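Local coordinates for protein lytic polysaccharide monooxygenase (PDB 4QI8) that probably cleaves cellulose oxidatively, as a copper-dependent lytic polysaccharide monooxygenase of family AA9 that uses oxygen and an external electron donor, at residues A[101-115]-A[197-211]. Residues are numbered along the deposited sequence; the frame is centred on the assembly and turned at random.
Sequences KIYHEQPTFGSQLTW and NYPVPTSYKNPGPSV
Lys101 and Val211 bring the backbones to 5.0 Å between CA atoms, and the chains then run antiparallel, with Gln106 beside Tyr204 and Phe109 beside Thr202. Segment 101-115 leaves strand 99-104 and turns through a small hairpin, 108-114; segment 197-211 is extended loop. Lys101 NZ donates to Pro207 O (2.9 Å) and Pro209 O (2.8 Å), the latter in the carbonyl plane, and also to His104 ND1. The lysine reaches them with CG anti to the backbone N (chi1 -177°) and a bend at chi3. With an alanine here, Pro207 O, Pro209 O and His104 ND1 would probably all lose this donor. The His104 ring is sandwiched: Val211 CG2 sits over one face, 3.6 Å from the ring centroid, and the Asn206 amide stacks on the other with planes 13° apart. Asn206 ND2 makes a nearly straight bond to Glu105 O (2.9 Å). In this AA9 beta-sandwich the contact lays the long C-terminal loop along the end of strand 99-104 and the hairpin after it, with the Trp115 side chain about 14 Å from the copper. Gln106 NE2 spends its two hydrogens on Tyr204 O (2.8 Å) and Asn206 OD1 (2.8 Å). Trp115 meets the Tyr204 ring edge-to-face, CH2 over its centre. Phe109 lies against the backbone of 202-204, with Thr202 O over one face. Leu113 CD2 packs on Val200 CG1, and a water links Gly110 O to Pro201 O.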
loop_
_atom_site.group_PDB
_atom_site.type_symbol
_atom_site.label_atom_id
_atom_site.label_comp_id
_atom_site.label_asym_id
_atom_site.label_seq_id
_atom_site.Cartn_x
_atom_site.Cartn_y
_atom_site.Cartn_z
ATOM N N LYS A 101 5.076 6.435 -4.146
ATOM C CA LYS A 101 5.297 5.826 -2.853
ATOM C C LYS A 101 5.498 6.899 -1.807
ATOM O O LYS A 101 6.292 7.816 -2.006
ATOM C CB LYS A 101 6.529 4.933 -2.922
ATOM C CG LYS A 101 6.835 4.182 -1.639
ATOM C CD LYS A 101 8.138 3.400 -1.734
ATOM C CE LYS A 101 7.997 2.146 -2.567
ATOM N NZ LYS A 101 9.333 1.537 -2.825
ATOM N N ILE A 102 4.797 6.774 -0.684
ATOM C CA ILE A 102 4.976 7.697 0.430
ATOM C C ILE A 102 5.589 7.053 1.674
ATOM O O ILE A 102 5.932 7.760 2.615
ATOM C CB ILE A 102 3.682 8.462 0.800
ATOM C CG1 ILE A 102 2.570 7.509 1.246
ATOM C CG2 ILE A 102 3.241 9.316 -0.377
ATOM C CD1 ILE A 102 1.379 8.238 1.827
ATOM N N TYR A 103 5.758 5.737 1.671
ATOM C CA TYR A 103 6.389 5.041 2.779
ATOM C C TYR A 103 6.814 3.659 2.323
ATOM O O TYR A 103 6.061 2.979 1.625
ATOM C CB TYR A 103 5.415 4.894 3.963
ATOM C CG TYR A 103 5.956 4.007 5.070
ATOM C CD1 TYR A 103 5.714 2.641 5.080
ATOM C CD2 TYR A 103 6.723 4.537 6.102
ATOM C CE1 TYR A 103 6.228 1.833 6.072
ATOM C CE2 TYR A 103 7.242 3.732 7.106
ATOM C CZ TYR A 103 6.987 2.383 7.092
ATOM O OH TYR A 103 7.500 1.575 8.087
ATOM N N HIS A 104 7.992 3.227 2.754
ATOM C CA HIS A 104 8.308 1.810 2.753
ATOM C C HIS A 104 9.129 1.442 3.973
ATOM O O HIS A 104 9.885 2.252 4.510
ATOM C CB HIS A 104 8.924 1.322 1.426
ATOM C CG HIS A 104 10.273 1.878 1.073
ATOM N ND1 HIS A 104 10.734 1.805 -0.218
ATOM C CD2 HIS A 104 11.271 2.443 1.800
ATOM C CE1 HIS A 104 11.948 2.315 -0.284
ATOM N NE2 HIS A 104 12.298 2.717 0.926
ATOM N N GLU A 105 8.950 0.203 4.404
ATOM C CA GLU A 105 9.570 -0.296 5.622
ATOM C C GLU A 105 10.915 -0.948 5.346
ATOM O O GLU A 105 11.034 -1.789 4.460
ATOM C CB GLU A 105 8.632 -1.327 6.247
ATOM C CG GLU A 105 9.130 -1.921 7.548
ATOM C CD GLU A 105 8.149 -2.912 8.159
ATOM O OE1 GLU A 105 6.974 -2.964 7.715
ATOM O OE2 GLU A 105 8.564 -3.635 9.096
ATOM N N GLN A 106 11.924 -0.566 6.123
ATOM C CA GLN A 106 13.194 -1.275 6.164
ATOM C C GLN A 106 13.249 -2.152 7.404
ATOM O O GLN A 106 12.855 -1.717 8.480
ATOM C CB GLN A 106 14.357 -0.286 6.201
ATOM C CG GLN A 106 14.750 0.231 4.837
ATOM C CD GLN A 106 15.609 -0.765 4.084
ATOM O OE1 GLN A 106 16.751 -1.026 4.471
ATOM N NE2 GLN A 106 15.074 -1.321 3.002
ATOM N N PRO A 107 13.768 -3.380 7.272
ATOM C CA PRO A 107 13.960 -4.220 8.452
ATOM C C PRO A 107 15.154 -3.763 9.264
ATOM O O PRO A 107 15.984 -2.994 8.779
ATOM C CB PRO A 107 14.266 -5.586 7.845
ATOM C CG PRO A 107 14.984 -5.261 6.565
ATOM C CD PRO A 107 14.343 -3.991 6.062
ATOM N N THR A 108 15.221 -4.244 10.494
ATOM C CA THR A 108 16.427 -4.173 11.281
ATOM C C THR A 108 17.283 -5.385 10.927
ATOM O O THR A 108 16.780 -6.509 10.815
ATOM C CB THR A 108 16.075 -4.162 12.770
ATOM O OG1 THR A 108 15.291 -3.003 13.069
ATOM C CG2 THR A 108 17.321 -4.193 13.636
ATOM N N PHE A 109 18.574 -5.139 10.726
ATOM C CA PHE A 109 19.500 -6.166 10.282
ATOM C C PHE A 109 20.266 -6.729 11.453
ATOM O O PHE A 109 21.065 -6.041 12.083
ATOM C CB PHE A 109 20.458 -5.585 9.247
ATOM C CG PHE A 109 19.764 -5.108 8.009
ATOM C CD1 PHE A 109 19.374 -6.010 7.029
ATOM C CD2 PHE A 109 19.492 -3.765 7.822
ATOM C CE1 PHE A 109 18.709 -5.575 5.895
ATOM C CE2 PHE A 109 18.834 -3.329 6.685
ATOM C CZ PHE A 109 18.449 -4.238 5.722
ATOM N N GLY A 110 20.008 -7.994 11.747
ATOM C CA GLY A 110 20.718 -8.697 12.790
ATOM C C GLY A 110 20.899 -10.140 12.381
ATOM O O GLY A 110 20.981 -10.448 11.186
ATOM N N SER A 111 20.937 -11.030 13.365
ATOM C CA SER A 111 21.068 -12.457 13.099
ATOM C C SER A 111 19.928 -12.929 12.212
ATOM O O SER A 111 20.094 -13.856 11.439
ATOM C CB SER A 111 21.074 -13.256 14.399
ATOM O OG SER A 111 19.901 -13.020 15.153
ATOM N N GLN A 112 18.771 -12.301 12.360
ATOM C CA GLN A 112 17.674 -12.417 11.410
ATOM C C GLN A 112 17.207 -11.014 11.092
ATOM O O GLN A 112 17.613 -10.061 11.756
ATOM C CB GLN A 112 16.522 -13.225 12.001
ATOM C CG GLN A 112 16.780 -14.717 12.013
ATOM C CD GLN A 112 16.853 -15.291 10.611
ATOM O OE1 GLN A 112 17.932 -15.443 10.051
ATOM N NE2 GLN A 112 15.700 -15.598 10.033
ATOM N N LEU A 113 16.380 -10.880 10.064
ATOM C CA LEU A 113 15.709 -9.622 9.803
ATOM C C LEU A 113 14.520 -9.523 10.748
ATOM O O LEU A 113 13.764 -10.475 10.892
ATOM C CB LEU A 113 15.228 -9.556 8.352
ATOM C CG LEU A 113 16.297 -9.679 7.264
ATOM C CD1 LEU A 113 15.655 -9.462 5.914
ATOM C CD2 LEU A 113 17.449 -8.710 7.485
ATOM N N THR A 114 14.381 -8.396 11.420
ATOM C CA THR A 114 13.179 -8.151 12.214
ATOM C C THR A 114 12.440 -6.954 11.642
ATOM O O THR A 114 13.042 -5.987 11.157
ATOM C CB THR A 114 13.492 -7.964 13.699
ATOM O OG1 THR A 114 14.461 -6.931 13.851
ATOM C CG2 THR A 114 14.043 -9.257 14.304
ATOM N N TRP A 115 11.126 -7.055 11.670
ATOM C CA TRP A 115 10.253 -6.103 11.012
ATOM C C TRP A 115 9.350 -5.453 12.042
ATOM O O TRP A 115 8.650 -6.143 12.785
ATOM C CB TRP A 115 9.417 -6.826 9.956
ATOM C CG TRP A 115 10.251 -7.596 8.955
ATOM C CD1 TRP A 115 10.693 -8.882 9.076
ATOM C CD2 TRP A 115 10.728 -7.126 7.679
ATOM N NE1 TRP A 115 11.419 -9.239 7.959
ATOM C CE2 TRP A 115 11.458 -8.179 7.092
ATOM C CE3 TRP A 115 10.618 -5.914 6.988
ATOM C CZ2 TRP A 115 12.070 -8.057 5.845
ATOM C CZ3 TRP A 115 11.229 -5.793 5.751
ATOM C CH2 TRP A 115 11.929 -6.867 5.181
ATOM N N ASN A 197 15.980 -15.820 5.019
ATOM C CA ASN A 197 16.225 -16.674 6.143
ATOM C C ASN A 197 17.746 -16.834 6.292
ATOM O O ASN A 197 18.395 -15.993 6.920
ATOM C CB ASN A 197 15.401 -17.950 5.955
ATOM C CG ASN A 197 13.896 -17.643 5.879
ATOM O OD1 ASN A 197 13.195 -17.964 4.891
ATOM N ND2 ASN A 197 13.399 -17.008 6.905
ATOM N N TYR A 198 18.322 -17.862 5.712
ATOM C CA TYR A 198 19.773 -18.086 5.858
ATOM C C TYR A 198 20.400 -18.443 4.523
ATOM O O TYR A 198 19.864 -19.243 3.841
ATOM C CB TYR A 198 20.037 -19.207 6.860
ATOM C CG TYR A 198 19.645 -18.844 8.263
ATOM C CD1 TYR A 198 20.503 -18.134 9.082
ATOM C CD2 TYR A 198 18.403 -19.188 8.760
ATOM C CE1 TYR A 198 20.150 -17.773 10.361
ATOM C CE2 TYR A 198 18.041 -18.837 10.037
ATOM C CZ TYR A 198 18.917 -18.122 10.839
ATOM O OH TYR A 198 18.526 -17.777 12.115
ATOM N N PRO A 199 21.542 -17.872 4.175
ATOM C CA PRO A 199 22.206 -16.785 4.894
ATOM C C PRO A 199 21.302 -15.574 4.943
ATOM O O PRO A 199 20.544 -15.309 4.013
ATOM C CB PRO A 199 23.434 -16.480 4.035
ATOM C CG PRO A 199 23.641 -17.664 3.210
ATOM C CD PRO A 199 22.296 -18.250 2.969
ATOM N N VAL A 200 21.358 -14.864 6.053
ATOM C CA VAL A 200 20.506 -13.716 6.231
ATOM C C VAL A 200 21.017 -12.584 5.380
ATOM O O VAL A 200 22.218 -12.335 5.338
ATOM C CB VAL A 200 20.470 -13.274 7.684
ATOM C CG1 VAL A 200 19.388 -12.221 7.910
ATOM C CG2 VAL A 200 20.184 -14.451 8.522
ATOM N N PRO A 201 20.118 -11.896 4.682
ATOM C CA PRO A 201 20.574 -10.697 3.981
ATOM C C PRO A 201 21.090 -9.645 4.948
ATOM O O PRO A 201 20.686 -9.608 6.110
ATOM C CB PRO A 201 19.305 -10.192 3.291
ATOM C CG PRO A 201 18.441 -11.405 3.151
ATOM C CD PRO A 201 18.712 -12.220 4.372
ATOM N N THR A 202 21.976 -8.789 4.458
ATOM C CA THR A 202 22.476 -7.670 5.243
ATOM C C THR A 202 21.956 -6.347 4.700
ATOM O O THR A 202 22.283 -5.282 5.221
ATOM C CB THR A 202 24.008 -7.642 5.259
ATOM O OG1 THR A 202 24.504 -7.609 3.916
ATOM C CG2 THR A 202 24.544 -8.875 5.960
ATOM N N SER A 203 21.122 -6.426 3.670
ATOM C CA SER A 203 20.454 -5.264 3.102
ATOM C C SER A 203 19.136 -5.749 2.528
ATOM O O SER A 203 18.916 -6.950 2.411
ATOM C CB SER A 203 21.304 -4.635 2.005
ATOM O OG SER A 203 21.521 -5.555 0.956
ATOM N N TYR A 204 18.259 -4.812 2.191
ATOM C CA TYR A 204 16.951 -5.150 1.639
ATOM C C TYR A 204 16.521 -4.055 0.674
ATOM O O TYR A 204 16.391 -2.896 1.059
ATOM C CB TYR A 204 15.882 -5.352 2.739
ATOM C CG TYR A 204 14.533 -5.631 2.110
ATOM C CD1 TYR A 204 14.301 -6.835 1.476
ATOM C CD2 TYR A 204 13.518 -4.676 2.095
ATOM C CE1 TYR A 204 13.096 -7.090 0.844
ATOM C CE2 TYR A 204 12.317 -4.920 1.459
ATOM C CZ TYR A 204 12.111 -6.125 0.834
ATOM O OH TYR A 204 10.929 -6.329 0.178
ATOM N N LYS A 205 16.299 -4.425 -0.584
ATOM C CA LYS A 205 15.876 -3.463 -1.585
ATOM C C LYS A 205 14.360 -3.516 -1.761
ATOM O O LYS A 205 13.828 -4.392 -2.442
ATOM C CB LYS A 205 16.547 -3.767 -2.923
ATOM C CG LYS A 205 16.226 -2.762 -4.022
ATOM C CD LYS A 205 16.672 -1.373 -3.646
ATOM C CE LYS A 205 16.402 -0.368 -4.755
ATOM N NZ LYS A 205 16.744 1.003 -4.281
ATOM N N ASN A 206 13.647 -2.574 -1.151
ATOM C CA ASN A 206 12.199 -2.537 -1.325
ATOM C C ASN A 206 11.851 -2.460 -2.801
ATOM O O ASN A 206 12.474 -1.706 -3.545
ATOM C CB ASN A 206 11.602 -1.303 -0.666
ATOM C CG ASN A 206 11.808 -1.283 0.823
ATOM O OD1 ASN A 206 12.878 -0.910 1.304
ATOM N ND2 ASN A 206 10.788 -1.694 1.571
ATOM N N PRO A 207 10.808 -3.179 -3.232
ATOM C CA PRO A 207 10.396 -3.034 -4.623
ATOM C C PRO A 207 9.679 -1.709 -4.833
ATOM O O PRO A 207 9.137 -1.096 -3.904
ATOM C CB PRO A 207 9.468 -4.236 -4.837
ATOM C CG PRO A 207 8.867 -4.455 -3.506
ATOM C CD PRO A 207 9.962 -4.141 -2.511
ATOM N N GLY A 208 9.704 -1.267 -6.079
ATOM C CA GLY A 208 9.042 -0.046 -6.466
ATOM C C GLY A 208 9.951 1.171 -6.448
ATOM O O GLY A 208 11.155 1.083 -6.195
ATOM N N PRO A 209 9.355 2.337 -6.690
ATOM C CA PRO A 209 10.099 3.586 -6.821
ATOM C C PRO A 209 10.574 4.110 -5.487
ATOM O O PRO A 209 10.230 3.587 -4.430
ATOM C CB PRO A 209 9.071 4.524 -7.446
ATOM C CG PRO A 209 7.755 4.015 -6.925
ATOM C CD PRO A 209 7.909 2.524 -6.922
ATOM N N SER A 210 11.380 5.152 -5.562
ATOM C CA SER A 210 11.838 5.855 -4.379
ATOM C C SER A 210 10.674 6.463 -3.604
ATOM O O SER A 210 9.651 6.789 -4.181
ATOM C CB SER A 210 12.791 6.968 -4.802
ATOM O OG SER A 210 13.877 6.456 -5.560
ATOM N N VAL A 211 10.847 6.633 -2.295
ATOM C CA VAL A 211 9.853 7.307 -1.464
ATOM C C VAL A 211 9.870 8.799 -1.761
ATOM O O VAL A 211 10.898 9.465 -1.688
ATOM C CB VAL A 211 10.100 7.063 0.042
ATOM C CG1 VAL A 211 9.107 7.851 0.903
ATOM C CG2 VAL A 211 10.012 5.567 0.368
HETATM O O HOH W 1 7.326 7.264 -5.586
HETATM O O HOH W 2 21.261 -8.875 8.723
#